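Side-chain contacts in malonyl-CoA decarboxylase (Rhodopseudomonas palustris, PDB 4KSA), which probably catalyses the decarboxylation of malonyl-CoA to acetyl-CoA and carbon dioxide: residues E188-Y193 with D203-R208; Q195-H200 with F231-L236; I40-T45 with V56-S61. One frame throughout, in Å; residues are numbered along the deposited sequence.

Contact 1 (E188-Y193 with D203-R208)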
loop_
_atom_site.group_PDB
_atom_site.type_symbol
_atom_site.label_atom_id
_atom_site.label_comp_id
_atom_site.label_asym_id
_atom_site.label_seq_id
_atom_site.Cartn_x
_atom_site.Cartn_y
_atom_site.Cartn_z
ATOM N N GLU A 188 -19.916 -3.428 -8.870
ATOM C CA GLU A 188 -20.778 -3.503 -10.044
ATOM C C GLU A 188 -20.914 -4.958 -10.475
ATOM O O GLU A 188 -22.015 -5.438 -10.737
ATOM C CB GLU A 188 -20.183 -2.654 -11.168
ATOM C CG GLU A 188 -21.046 -2.492 -12.402
ATOM C CD GLU A 188 -20.586 -1.319 -13.272
ATOM O OE1 GLU A 188 -21.221 -0.238 -13.205
ATOM O OE2 GLU A 188 -19.586 -1.469 -14.010
ATOM N N LYS A 189 -19.790 -5.664 -10.537
ATOM C CA LYS A 189 -19.806 -7.066 -10.911
ATOM C C LYS A 189 -20.631 -7.839 -9.888
ATOM O O LYS A 189 -21.406 -8.711 -10.254
ATOM C CB LYS A 189 -18.389 -7.633 -10.945
ATOM C CG LYS A 189 -17.421 -6.940 -11.886
ATOM C CD LYS A 189 -16.022 -7.508 -11.691
ATOM C CE LYS A 189 -14.955 -6.705 -12.405
ATOM N NZ LYS A 189 -14.940 -6.871 -13.888
ATOM N N ILE A 190 -20.465 -7.511 -8.609
ATOM C CA ILE A 190 -21.196 -8.183 -7.533
ATOM C C ILE A 190 -22.710 -8.046 -7.702
ATOM O O ILE A 190 -23.464 -8.947 -7.356
ATOM C CB ILE A 190 -20.802 -7.618 -6.136
ATOM C CG1 ILE A 190 -19.373 -8.031 -5.769
ATOM C CG2 ILE A 190 -21.766 -8.133 -5.069
ATOM C CD1 ILE A 190 -19.232 -9.491 -5.421
ATOM N N ILE A 191 -23.154 -6.918 -8.237
ATOM C CA ILE A 191 -24.579 -6.696 -8.441
ATOM C C ILE A 191 -25.117 -7.687 -9.470
ATOM O O ILE A 191 -26.319 -7.849 -9.615
ATOM C CB ILE A 191 -24.862 -5.253 -8.929
ATOM C CG1 ILE A 191 -24.368 -4.243 -7.883
ATOM C CG2 ILE A 191 -26.347 -5.065 -9.169
ATOM C CD1 ILE A 191 -24.556 -2.773 -8.273
ATOM N N ARG A 192 -24.223 -8.361 -10.180
ATOM C CA ARG A 192 -24.636 -9.331 -11.181
ATOM C C ARG A 192 -24.483 -10.767 -10.683
ATOM O O ARG A 192 -25.236 -11.647 -11.087
ATOM C CB ARG A 192 -23.826 -9.124 -12.461
ATOM C CG ARG A 192 -24.112 -10.142 -13.543
ATOM C CD ARG A 192 -23.395 -9.806 -14.847
ATOM N NE ARG A 192 -21.943 -9.674 -14.693
ATOM C CZ ARG A 192 -21.315 -8.545 -14.366
ATOM N NH1 ARG A 192 -19.990 -8.526 -14.252
ATOM N NH2 ARG A 192 -22.011 -7.429 -14.163
ATOM N N TYR A 193 -23.520 -10.984 -9.789
ATOM C CA TYR A 193 -23.235 -12.307 -9.218
ATOM C C TYR A 193 -24.038 -12.626 -7.942
ATOM O O TYR A 193 -23.929 -13.733 -7.404
ATOM C CB TYR A 193 -21.747 -12.429 -8.855
ATOM C CG TYR A 193 -20.743 -12.107 -9.941
ATOM C CD1 TYR A 193 -19.397 -11.911 -9.618
ATOM C CD2 TYR A 193 -21.122 -12.001 -11.280
ATOM C CE1 TYR A 193 -18.456 -11.619 -10.592
ATOM C CE2 TYR A 193 -20.185 -11.706 -12.266
ATOM C CZ TYR A 193 -18.853 -11.518 -11.913
ATOM O OH TYR A 193 -17.919 -11.230 -12.883
ATOM N N ASP A 203 -28.812 1.230 -4.715
ATOM C CA ASP A 203 -29.559 1.376 -3.470
ATOM C C ASP A 203 -29.797 -0.005 -2.863
ATOM O O ASP A 203 -29.822 -0.164 -1.641
ATOM C CB ASP A 203 -30.895 2.064 -3.746
ATOM C CG ASP A 203 -30.721 3.454 -4.329
ATOM O OD1 ASP A 203 -31.646 3.929 -5.028
ATOM O OD2 ASP A 203 -29.664 4.073 -4.081
ATOM N N ASP A 204 -29.969 -0.999 -3.729
ATOM C CA ASP A 204 -30.193 -2.378 -3.304
ATOM C C ASP A 204 -28.915 -2.948 -2.711
ATOM O O ASP A 204 -28.906 -3.454 -1.589
ATOM C CB ASP A 204 -30.597 -3.243 -4.498
ATOM C CG ASP A 204 -31.908 -2.821 -5.108
ATOM O OD1 ASP A 204 -32.103 -1.604 -5.320
ATOM O OD2 ASP A 204 -32.742 -3.711 -5.386
ATOM N N LEU A 205 -27.840 -2.869 -3.490
ATOM C CA LEU A 205 -26.536 -3.375 -3.081
ATOM C C LEU A 205 -26.101 -2.686 -1.786
ATOM O O LEU A 205 -25.726 -3.357 -0.820
ATOM C CB LEU A 205 -25.517 -3.138 -4.217
ATOM C CG LEU A 205 -24.181 -3.897 -4.313
ATOM C CD1 LEU A 205 -23.179 -3.318 -3.344
ATOM C CD2 LEU A 205 -24.400 -5.375 -4.052
ATOM N N ARG A 206 -26.159 -1.353 -1.763
ATOM C CA ARG A 206 -25.771 -0.609 -0.565
ATOM C C ARG A 206 -26.643 -1.051 0.603
ATOM O O ARG A 206 -26.156 -1.224 1.727
ATOM C CB ARG A 206 -25.912 0.906 -0.765
ATOM C CG ARG A 206 -25.858 1.673 0.558
ATOM C CD ARG A 206 -25.369 3.115 0.427
ATOM N NE ARG A 206 -26.275 4.005 -0.301
ATOM C CZ ARG A 206 -27.521 4.285 0.068
ATOM N NH1 ARG A 206 -28.258 5.116 -0.663
ATOM N NH2 ARG A 206 -28.037 3.727 1.160
ATOM N N ALA A 207 -27.932 -1.232 0.323
ATOM C CA ALA A 207 -28.878 -1.671 1.335
ATOM C C ALA A 207 -28.503 -3.085 1.775
ATOM O O ALA A 207 -28.287 -3.341 2.960
ATOM C CB ALA A 207 -30.291 -1.651 0.772
ATOM N N ARG A 208 -28.410 -3.996 0.810
ATOM C CA ARG A 208 -28.068 -5.381 1.092
ATOM C C ARG A 208 -26.756 -5.550 1.857
ATOM O O ARG A 208 -26.570 -6.557 2.532
ATOM C CB ARG A 208 -28.033 -6.181 -0.218
ATOM C CG ARG A 208 -27.430 -7.590 -0.121
ATOM C CD ARG A 208 -25.915 -7.552 -0.282
ATOM N NE ARG A 208 -25.269 -8.848 -0.083
ATOM C CZ ARG A 208 -25.212 -9.492 1.078
ATOM N NH1 ARG A 208 -24.595 -10.664 1.157
ATOM N NH2 ARG A 208 -25.776 -8.970 2.158
#

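Contact 2 (Q195-H200 with F231-L236)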
loop_
_atom_site.group_PDB
_atom_site.type_symbol
_atom_site.label_atom_id
_atom_site.label_comp_id
_atom_site.label_asym_id
_atom_site.label_seq_id
_atom_site.Cartn_x
_atom_site.Cartn_y
_atom_site.Cartn_z
ATOM N N GLN A 195 -26.489 -14.012 -5.449
ATOM C CA GLN A 195 -27.332 -15.215 -5.464
ATOM C C GLN A 195 -28.658 -15.059 -4.716
ATOM O O GLN A 195 -29.702 -14.820 -5.324
ATOM C CB GLN A 195 -26.557 -16.398 -4.876
ATOM C CG GLN A 195 -25.292 -16.734 -5.644
ATOM C CD GLN A 195 -25.546 -16.902 -7.135
ATOM O OE1 GLN A 195 -26.350 -17.739 -7.552
ATOM N NE2 GLN A 195 -24.859 -16.103 -7.945
ATOM N N VAL A 196 -28.613 -15.208 -3.398
ATOM C CA VAL A 196 -29.810 -15.064 -2.578
ATOM C C VAL A 196 -30.505 -13.720 -2.817
ATOM O O VAL A 196 -31.374 -13.608 -3.684
ATOM C CB VAL A 196 -29.474 -15.186 -1.073
ATOM C CG1 VAL A 196 -29.544 -16.643 -0.629
ATOM C CG2 VAL A 196 -28.086 -14.625 -0.816
ATOM N N HIS A 197 -30.107 -12.706 -2.051
ATOM C CA HIS A 197 -30.689 -11.363 -2.142
ATOM C C HIS A 197 -30.987 -10.879 -3.560
ATOM O O HIS A 197 -30.354 -11.311 -4.525
ATOM C CB HIS A 197 -29.768 -10.356 -1.450
ATOM C CG HIS A 197 -29.465 -10.700 -0.026
ATOM N ND1 HIS A 197 -30.437 -10.747 0.950
ATOM C CD2 HIS A 197 -28.303 -11.032 0.582
ATOM C CE1 HIS A 197 -29.886 -11.094 2.099
ATOM N NE2 HIS A 197 -28.592 -11.273 1.903
ATOM N N THR A 198 -31.963 -9.978 -3.668
ATOM C CA THR A 198 -32.367 -9.400 -4.952
ATOM C C THR A 198 -31.750 -8.010 -5.067
ATOM O O THR A 198 -31.893 -7.186 -4.164
ATOM C CB THR A 198 -33.911 -9.259 -5.060
ATOM O OG1 THR A 198 -34.531 -10.543 -4.899
ATOM C CG2 THR A 198 -34.300 -8.678 -6.417
ATOM N N ILE A 199 -31.068 -7.744 -6.174
ATOM C CA ILE A 199 -30.441 -6.442 -6.343
ATOM C C ILE A 199 -30.626 -5.848 -7.741
ATOM O O ILE A 199 -30.405 -6.520 -8.755
ATOM C CB ILE A 199 -28.926 -6.516 -5.978
ATOM C CG1 ILE A 199 -28.776 -6.946 -4.510
ATOM C CG2 ILE A 199 -28.263 -5.163 -6.190
ATOM C CD1 ILE A 199 -27.350 -7.173 -4.059
ATOM N N HIS A 200 -31.053 -4.582 -7.764
ATOM C CA HIS A 200 -31.298 -3.816 -8.990
ATOM C C HIS A 200 -30.220 -2.755 -9.214
ATOM O O HIS A 200 -29.281 -2.976 -9.976
ATOM C CB HIS A 200 -32.676 -3.144 -8.928
ATOM C CG HIS A 200 -33.797 -4.019 -9.401
ATOM N ND1 HIS A 200 -34.010 -5.291 -8.910
ATOM C CD2 HIS A 200 -34.760 -3.808 -10.329
ATOM C CE1 HIS A 200 -35.055 -5.824 -9.518
ATOM N NE2 HIS A 200 -35.528 -4.945 -10.383
ATOM N N PHE A 231 -17.597 -15.991 -4.091
ATOM C CA PHE A 231 -18.325 -15.005 -3.287
ATOM C C PHE A 231 -19.042 -15.718 -2.134
ATOM O O PHE A 231 -19.911 -16.558 -2.365
ATOM C CB PHE A 231 -19.340 -14.297 -4.183
ATOM C CG PHE A 231 -20.116 -13.231 -3.497
ATOM C CD1 PHE A 231 -19.465 -12.217 -2.807
ATOM C CD2 PHE A 231 -21.505 -13.222 -3.548
ATOM C CE1 PHE A 231 -20.192 -11.197 -2.168
ATOM C CE2 PHE A 231 -22.239 -12.211 -2.916
ATOM C CZ PHE A 231 -21.581 -11.198 -2.223
ATOM N N VAL A 232 -18.677 -15.375 -0.899
ATOM C CA VAL A 232 -19.261 -15.988 0.291
ATOM C C VAL A 232 -20.129 -15.035 1.119
ATOM O O VAL A 232 -19.652 -14.030 1.621
ATOM C CB VAL A 232 -18.150 -16.545 1.194
ATOM C CG1 VAL A 232 -18.746 -17.297 2.365
ATOM C CG2 VAL A 232 -17.263 -17.454 0.401
ATOM N N GLU A 233 -21.407 -15.359 1.269
ATOM C CA GLU A 233 -22.325 -14.524 2.045
ATOM C C GLU A 233 -22.561 -15.094 3.450
ATOM O O GLU A 233 -22.816 -16.282 3.621
ATOM C CB GLU A 233 -23.641 -14.375 1.296
ATOM C CG GLU A 233 -23.449 -13.723 -0.046
ATOM C CD GLU A 233 -24.746 -13.472 -0.758
ATOM O OE1 GLU A 233 -25.550 -12.683 -0.223
ATOM O OE2 GLU A 233 -24.960 -14.061 -1.843
ATOM N N VAL A 234 -22.465 -14.233 4.455
ATOM C CA VAL A 234 -22.627 -14.655 5.844
ATOM C C VAL A 234 -23.637 -13.810 6.618
ATOM O O VAL A 234 -23.869 -12.645 6.296
ATOM C CB VAL A 234 -21.277 -14.584 6.596
ATOM C CG1 VAL A 234 -21.449 -15.048 8.017
ATOM C CG2 VAL A 234 -20.245 -15.439 5.891
ATOM N N ALA A 235 -24.242 -14.416 7.638
ATOM C CA ALA A 235 -25.206 -13.731 8.505
ATOM C C ALA A 235 -24.746 -13.852 9.960
ATOM O O ALA A 235 -24.421 -14.946 10.418
ATOM C CB ALA A 235 -26.591 -14.345 8.340
ATOM N N LEU A 236 -24.689 -12.722 10.664
ATOM C CA LEU A 236 -24.296 -12.715 12.073
ATOM C C LEU A 236 -25.531 -12.974 12.932
ATOM O O LEU A 236 -26.526 -12.243 12.844
ATOM C CB LEU A 236 -23.678 -11.371 12.453
ATOM C CG LEU A 236 -22.244 -11.086 12.000
ATOM C CD1 LEU A 236 -21.595 -12.368 11.482
ATOM C CD2 LEU A 236 -22.262 -9.983 10.939
#

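Contact 3 (I40-T45 with V56-S61)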
loop_
_atom_site.group_PDB
_atom_site.type_symbol
_atom_site.label_atom_id
_atom_site.label_comp_id
_atom_site.label_asym_id
_atom_site.label_seq_id
_atom_site.Cartn_x
_atom_site.Cartn_y
_atom_site.Cartn_z
ATOM N N ILE A 40 -8.751 -19.699 -37.617
ATOM C CA ILE A 40 -7.929 -20.891 -37.615
ATOM C C ILE A 40 -6.595 -20.578 -38.301
ATOM O O ILE A 40 -5.533 -20.977 -37.825
ATOM C CB ILE A 40 -8.633 -22.042 -38.341
ATOM C CG1 ILE A 40 -9.969 -22.307 -37.665
ATOM C CG2 ILE A 40 -7.792 -23.307 -38.286
ATOM C CD1 ILE A 40 -10.788 -23.341 -38.364
ATOM N N ALA A 41 -6.648 -19.865 -39.418
ATOM C CA ALA A 41 -5.426 -19.509 -40.126
ATOM C C ALA A 41 -4.516 -18.732 -39.187
ATOM O O ALA A 41 -3.320 -18.999 -39.092
ATOM C CB ALA A 41 -5.757 -18.658 -41.331
ATOM N N LEU A 42 -5.109 -17.764 -38.492
ATOM C CA LEU A 42 -4.399 -16.914 -37.539
ATOM C C LEU A 42 -3.711 -17.751 -36.460
ATOM O O LEU A 42 -2.545 -17.545 -36.152
ATOM C CB LEU A 42 -5.388 -15.952 -36.902
ATOM C CG LEU A 42 -4.801 -14.723 -36.234
ATOM C CD1 LEU A 42 -3.764 -14.076 -37.138
ATOM C CD2 LEU A 42 -5.941 -13.757 -35.933
ATOM N N SER A 43 -4.446 -18.695 -35.890
ATOM C CA SER A 43 -3.886 -19.568 -34.871
ATOM C C SER A 43 -2.588 -20.189 -35.406
ATOM O O SER A 43 -1.630 -20.396 -34.661
ATOM C CB SER A 43 -4.886 -20.682 -34.516
ATOM O OG SER A 43 -6.137 -20.137 -34.138
ATOM N N GLU A 44 -2.572 -20.481 -36.703
ATOM C CA GLU A 44 -1.416 -21.083 -37.354
ATOM C C GLU A 44 -0.224 -20.124 -37.439
ATOM O O GLU A 44 0.925 -20.541 -37.267
ATOM C CB GLU A 44 -1.804 -21.563 -38.754
ATOM C CG GLU A 44 -2.639 -22.818 -38.761
ATOM C CD GLU A 44 -1.896 -23.993 -38.171
ATOM O OE1 GLU A 44 -2.525 -25.056 -37.967
ATOM O OE2 GLU A 44 -0.677 -23.851 -37.910
ATOM N N THR A 45 -0.502 -18.852 -37.717
ATOM C CA THR A 45 0.547 -17.851 -37.787
ATOM C C THR A 45 1.113 -17.733 -36.367
ATOM O O THR A 45 2.306 -17.932 -36.146
ATOM C CB THR A 45 0.004 -16.459 -38.225
ATOM O OG1 THR A 45 -0.671 -16.567 -39.483
ATOM C CG2 THR A 45 1.146 -15.448 -38.349
ATOM N N VAL A 56 2.324 -11.394 -29.354
ATOM C CA VAL A 56 1.300 -10.655 -28.630
ATOM C C VAL A 56 0.305 -10.002 -29.582
ATOM O O VAL A 56 -0.904 -10.127 -29.420
ATOM C CB VAL A 56 1.943 -9.559 -27.739
ATOM C CG1 VAL A 56 0.903 -8.921 -26.853
ATOM C CG2 VAL A 56 3.047 -10.157 -26.899
ATOM N N ALA A 57 0.814 -9.292 -30.577
ATOM C CA ALA A 57 -0.063 -8.615 -31.523
ATOM C C ALA A 57 -1.046 -9.604 -32.170
ATOM O O ALA A 57 -2.258 -9.344 -32.248
ATOM C CB ALA A 57 0.775 -7.932 -32.580
ATOM N N LEU A 58 -0.515 -10.737 -32.625
ATOM C CA LEU A 58 -1.327 -11.756 -33.268
ATOM C C LEU A 58 -2.378 -12.303 -32.316
ATOM O O LEU A 58 -3.578 -12.327 -32.641
ATOM C CB LEU A 58 -0.439 -12.897 -33.784
ATOM C CG LEU A 58 0.375 -12.591 -35.056
ATOM C CD1 LEU A 58 1.248 -13.796 -35.439
ATOM C CD2 LEU A 58 -0.594 -12.237 -36.188
ATOM N N ALA A 59 -1.920 -12.739 -31.142
ATOM C CA ALA A 59 -2.802 -13.280 -30.121
ATOM C C ALA A 59 -3.867 -12.238 -29.789
ATOM O O ALA A 59 -5.065 -12.523 -29.778
ATOM C CB ALA A 59 -1.994 -13.657 -28.869
ATOM N N ALA A 60 -3.433 -11.021 -29.529
ATOM C CA ALA A 60 -4.385 -9.977 -29.213
ATOM C C ALA A 60 -5.406 -9.905 -30.349
ATOM O O ALA A 60 -6.600 -9.723 -30.118
ATOM C CB ALA A 60 -3.664 -8.659 -29.056
ATOM N N SER A 61 -4.919 -10.087 -31.574
ATOM C CA SER A 61 -5.748 -10.029 -32.765
ATOM C C SER A 61 -6.742 -11.191 -32.800
ATOM O O SER A 61 -7.939 -10.980 -33.010
ATOM C CB SER A 61 -4.848 -10.047 -34.015
ATOM O OG SER A 61 -5.443 -9.368 -35.121
#

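Contact 1 (E188-Y193 with D203-R208)
Leu205 is the one side chain of 203-208 that meets 188-193, where it touches Ile190 and Ile191. Its CG stands anti to the backbone N (chi1 -161°), which carries the branch point toward the facing helix. There Leu205 CG lies 3.6 Å from Ile191 CG1. The touch is made by mid-chain atoms, CG on the leucine and CG1 on the isoleucine. Ile191 keeps CG1 beside its backbone N and extends CD1 straight on (chi2 178°). Ile191 CD1 therefore ends 4.2 Å from Leu205 CB, near the root of the leucine.

Ile190 uses its other branch. Its CG2 approaches at about a right angle and lies 3.9 Å from Leu205 CD2, while CG1 and CD1 lead off elsewhere. Leu205 CD2 thus touches both isoleucines, with Ile191 CG1 4.0 Å away. No hydrogen bond crosses the contact, so apolar fit alone joins the two segments.

Trp202 and Ile199 also lie on Ile191. Glu188, on another side of its helix, forms a salt bridge with Arg206 of a second subunit, and Arg206 repays it to Glu188 of that subunit.

In chain order the helix pair falls between strands 174-178 and 214-220. This strand-helix-helix-strand order is consistent with the opening unit of the acetyltransferase (GNAT) fold, to whose clan the C-terminal domain belongs.

Contact 2 (Q195-H200 with F231-L236)
Glu233 holds CG beside its backbone N (chi1 -60°) and stretches onward (chi2 -176°), which carries its carboxylate from the strand up to Val196 and His197. His197 also has CG beside its own backbone N, and this brings the CD2 edge of the ring to the acid. His197 CD2 lies 3.3 Å from Glu233 OE1, which sits near the ring plane. Ring and carboxylate planes are 46° apart, so the groups are not stacked.

Val196 brings its CG2 methyl obliquely to the end of the carboxylate, 3.5 Å from Glu233 CD and close to both acid oxygens. Val196 and His197 each run alongside the glutamate, counter to its direction. Gln195 touches more loosely, with its CB 4.1 Å from Glu233 OE2.

No hydrogen bond joins the two segments, and the polar ends are held from outside. Glu233 OE1 forms a salt bridge with Arg208, and OE2 a hydrogen bond with Ser267 OG. His197 NE2 is bonded to Tyr266 OH, and Gln195 NE2 turns back to Tyr193 O. A leucine in place of Glu233 would probably cost Arg208 its close salt bridge, leaving it the long, weak pairing with Glu194, and would take this hydrogen-bond partner from Ser267 OG.

Strand 230-237 runs inside the central sheet, antiparallel to 214-220 and to 262-270. The loop 195-200, which links helix 184-193 to helix 202-209, passes over this strand. On strand 262-270, Tyr266 meets Val196 and Ser269 meets Gln195, and Ile199 ties the loop to helix 202-209 through Leu205.

Contact 3 (I40-T45 with V56-S61)
Leu42 overlaps the end of Leu58, with its CD1 3.8 Å from Leu58 CD2. The two leucines cross obliquely, methyl against methyl. Leu42 places CG anti to the backbone N (chi1 -161°), which aims the branch point at the facing helix. Its two methyls then part company. CD1 goes to Leu58, while the other goes farther along the facing helix. There Leu42 CD2 lies 4.1 Å from the carbonyl carbon C of Ser61. The CB of Ser61 is a little more distant, 4.3 Å from Leu42 CD2.

The contact belongs to an antiparallel helical hairpin. Helices 36-48 and 52-68 are joined by a short turn, and the axes of the two segments come within 9.7 Å at an angle of 160°. The hairpin lies in the helical N-terminal part of the chain. Two leucines carry the contact, with Thr45 and Ser61 at its margins; no hydrogen bond crosses between the segments.

Leu58 divides its methyls too. Its CG lies beside the backbone N, and CD1 continues the chain straight on (chi2 178°) to Thr45. Thr45 meets it with a carbon and not with the hydroxyl: CG2 is the methyl that faces Leu58 CD1, and Thr45 CB is 4.0 Å from the same atom. The side chains cross at about a right angle here.

Neighbours on the same two helices continue the line. Leu62 packs on Leu42, and Leu46 packs on Leu58. On another face of helix 36-48, Ile40 and Ser43 meet Phe77 of helix 71-83, while Glu44 forms a salt bridge with Arg118.

In the fold
Contacts 1 and 2 are one neighbourhood, with centres 9 Å apart. Their segments alternate along the chain, because loop 195-200 joins the two helices of contact 1. They meet directly: Arg208 NH1 lies 2.6 Å from Glu233 OE1 in a salt bridge, and Leu205 CD2 lies 3.5 Å from Ile199 CD1. Helix 202-209 is thus bound to the strand directly by the salt bridge, and to the loop by packing on Ile199. Contact 3 stands apart in the N-terminal helices. Its centre is 38 Å from that of contact 1 and 41 Å from that of contact 2, and its nearest atoms are about 18 Å from those of contact 1. All three lie away from the magnesium-binding His162.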